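Local coordinates for protein prolyl-tRNA synthetase (Giardia lamblia ATCC 50803, PDB 3IAL) that probably attaches L-proline to tRNA(Pro) at the expense of ATP, as a class II aminoacyl-tRNA synthetase that works through a prolyl-adenylate, at residues His174-Thr179 with Val264-Thr269. Sequence-based numbering, arbitrary orientation.
Sequences HCCHAT and VHPYLT
The imidazole of H177 and the hydroxyl of T269 meet diagonally across two antiparallel strands, neighbours in the antiparallel sheet of the class II synthetase catalytic core. H177 NE2 lies 2.8 Å from T269 OG1, which sits in the ring plane at its edge, in a nearly straight hydrogen bond (171°) that either partner could donate. With CG anti to its carbonyl carbon (chi1 -50°), H177 carries its ring back along the sheet to reach T269, and the two side chains cross at about a right angle. T269 CG2 packs 3.4 Å from the same NE2, so methyl and hydroxyl both touch this end of the imidazole. T269 OG1 also hydrogen-bonds Y190 OH of helix 180-201, and two partners share the hydroxyl.

Beneath these side chains, C175 pairs with T269 and H177 with Y267 through two reciprocal backbone hydrogen-bond pairs; H177 N to Y267 O is 2.8 Å. Between them, C176 and L268 form a non-hydrogen-bonded pair facing the other side of the sheet. C176 SG, anti to its backbone N (chi1 -171°), rests 3.5 Å from P266 CG, while C176 CB meets L268 CD2 at 3.9 Å. Past the end of the ladder, the chain at T179 comes obliquely to the ring of Y267, T179 C lying 3.9 Å from CD1.

H174 touches the bound prolyl-adenylate, which brings the start of the ladder to the active site; its ring is held through NE2 by E172 and through ND1 by Y128. Helix 180-201, N-capped by T179, covers the face bearing C175, H177, Y267 and T269; helices 124-134 and 247-251 pack against the C176-L268 face, and strands 143-152 and 235-245 continue the sheet on either side.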
loop_
_atom_site.group_PDB
_atom_site.type_symbol
_atom_site.label_atom_id
_atom_site.label_comp_id
_atom_site.label_asym_id
_atom_site.label_seq_id
_atom_site.Cartn_x
_atom_site.Cartn_y
_atom_site.Cartn_z
ATOM N N HIS B 174 -14.202 -7.508 4.032
ATOM C CA HIS B 174 -15.189 -8.013 4.997
ATOM C C HIS B 174 -16.362 -7.033 5.033
ATOM O O HIS B 174 -16.158 -5.823 5.247
ATOM C CB HIS B 174 -14.593 -8.110 6.410
ATOM C CG HIS B 174 -13.444 -9.063 6.531
ATOM N ND1 HIS B 174 -13.583 -10.343 7.030
ATOM C CD2 HIS B 174 -12.128 -8.917 6.233
ATOM C CE1 HIS B 174 -12.405 -10.945 7.022
ATOM N NE2 HIS B 174 -11.505 -10.104 6.539
ATOM N N CYS B 175 -17.576 -7.538 4.810
ATOM C CA CYS B 175 -18.761 -6.693 4.794
ATOM C C CYS B 175 -19.839 -7.231 5.702
ATOM O O CYS B 175 -20.026 -8.443 5.819
ATOM C CB CYS B 175 -19.325 -6.562 3.385
ATOM S SG CYS B 175 -18.170 -5.887 2.184
ATOM N N CYS B 176 -20.551 -6.301 6.325
ATOM C CA CYS B 176 -21.621 -6.591 7.247
ATOM C C CYS B 176 -22.925 -6.094 6.621
ATOM O O CYS B 176 -23.011 -4.941 6.183
ATOM C CB CYS B 176 -21.335 -5.877 8.560
ATOM S SG CYS B 176 -22.397 -6.307 9.919
ATOM N N HIS B 177 -23.931 -6.967 6.587
ATOM C CA HIS B 177 -25.139 -6.749 5.800
ATOM C C HIS B 177 -26.409 -6.875 6.636
ATOM O O HIS B 177 -26.495 -7.712 7.530
ATOM C CB HIS B 177 -25.199 -7.779 4.673
ATOM C CG HIS B 177 -23.940 -7.874 3.868
ATOM N ND1 HIS B 177 -23.601 -6.949 2.903
ATOM C CD2 HIS B 177 -22.950 -8.800 3.868
ATOM C CE1 HIS B 177 -22.455 -7.300 2.349
ATOM N NE2 HIS B 177 -22.043 -8.422 2.910
ATOM N N ALA B 178 -27.405 -6.058 6.320
ATOM C CA ALA B 178 -28.661 -6.069 7.052
ATOM C C ALA B 178 -29.423 -7.381 6.854
ATOM O O ALA B 178 -30.012 -7.907 7.800
ATOM C CB ALA B 178 -29.520 -4.885 6.644
ATOM N N THR B 179 -29.413 -7.899 5.625
ATOM C CA THR B 179 -30.218 -9.066 5.270
ATOM C C THR B 179 -29.441 -10.112 4.473
ATOM O O THR B 179 -28.386 -9.834 3.893
ATOM C CB THR B 179 -31.405 -8.683 4.372
ATOM O OG1 THR B 179 -30.893 -8.223 3.114
ATOM C CG2 THR B 179 -32.308 -7.605 5.021
ATOM N N VAL B 264 -31.258 -7.565 15.686
ATOM C CA VAL B 264 -31.022 -8.555 14.629
ATOM C C VAL B 264 -29.530 -8.826 14.402
ATOM O O VAL B 264 -28.697 -7.917 14.480
ATOM C CB VAL B 264 -31.630 -8.086 13.273
ATOM C CG1 VAL B 264 -31.477 -9.171 12.197
ATOM C CG2 VAL B 264 -33.096 -7.701 13.434
ATOM N N HIS B 265 -29.205 -10.081 14.110
ATOM C CA HIS B 265 -27.849 -10.466 13.748
ATOM C C HIS B 265 -27.660 -10.194 12.264
ATOM O O HIS B 265 -28.364 -10.779 11.445
ATOM C CB HIS B 265 -27.598 -11.948 14.018
ATOM C CG HIS B 265 -27.313 -12.263 15.452
ATOM N ND1 HIS B 265 -26.353 -11.597 16.182
ATOM C CD2 HIS B 265 -27.846 -13.188 16.285
ATOM C CE1 HIS B 265 -26.318 -12.087 17.409
ATOM N NE2 HIS B 265 -27.212 -13.055 17.495
ATOM N N PRO B 266 -26.713 -9.308 11.911
ATOM C CA PRO B 266 -26.465 -9.067 10.502
ATOM C C PRO B 266 -25.713 -10.232 9.870
ATOM O O PRO B 266 -25.127 -11.061 10.567
ATOM C CB PRO B 266 -25.594 -7.807 10.512
ATOM C CG PRO B 266 -24.851 -7.872 11.805
ATOM C CD PRO B 266 -25.704 -8.661 12.769
ATOM N N TYR B 267 -25.751 -10.285 8.547
ATOM C CA TYR B 267 -25.010 -11.273 7.780
ATOM C C TYR B 267 -23.597 -10.775 7.542
ATOM O O TYR B 267 -23.385 -9.568 7.425
ATOM C CB TYR B 267 -25.709 -11.522 6.441
ATOM C CG TYR B 267 -26.790 -12.577 6.517
ATOM C CD1 TYR B 267 -27.952 -12.365 7.249
ATOM C CD2 TYR B 267 -26.646 -13.792 5.853
ATOM C CE1 TYR B 267 -28.950 -13.340 7.319
ATOM C CE2 TYR B 267 -27.631 -14.762 5.915
ATOM C CZ TYR B 267 -28.781 -14.534 6.647
ATOM O OH TYR B 267 -29.748 -15.513 6.700
ATOM N N LEU B 268 -22.636 -11.699 7.469
ATOM C CA LEU B 268 -21.248 -11.358 7.140
ATOM C C LEU B 268 -20.775 -12.038 5.845
ATOM O O LEU B 268 -21.095 -13.201 5.585
ATOM C CB LEU B 268 -20.318 -11.733 8.297
ATOM C CG LEU B 268 -20.493 -10.961 9.614
ATOM C CD1 LEU B 268 -19.659 -11.605 10.711
ATOM C CD2 LEU B 268 -20.161 -9.469 9.478
ATOM N N THR B 269 -20.012 -11.301 5.043
ATOM C CA THR B 269 -19.331 -11.863 3.885
ATOM C C THR B 269 -17.854 -11.448 3.879
ATOM O O THR B 269 -17.464 -10.473 4.533
ATOM C CB THR B 269 -20.012 -11.450 2.552
ATOM O OG1 THR B 269 -19.853 -10.041 2.321
ATOM C CG2 THR B 269 -21.511 -11.798 2.576
#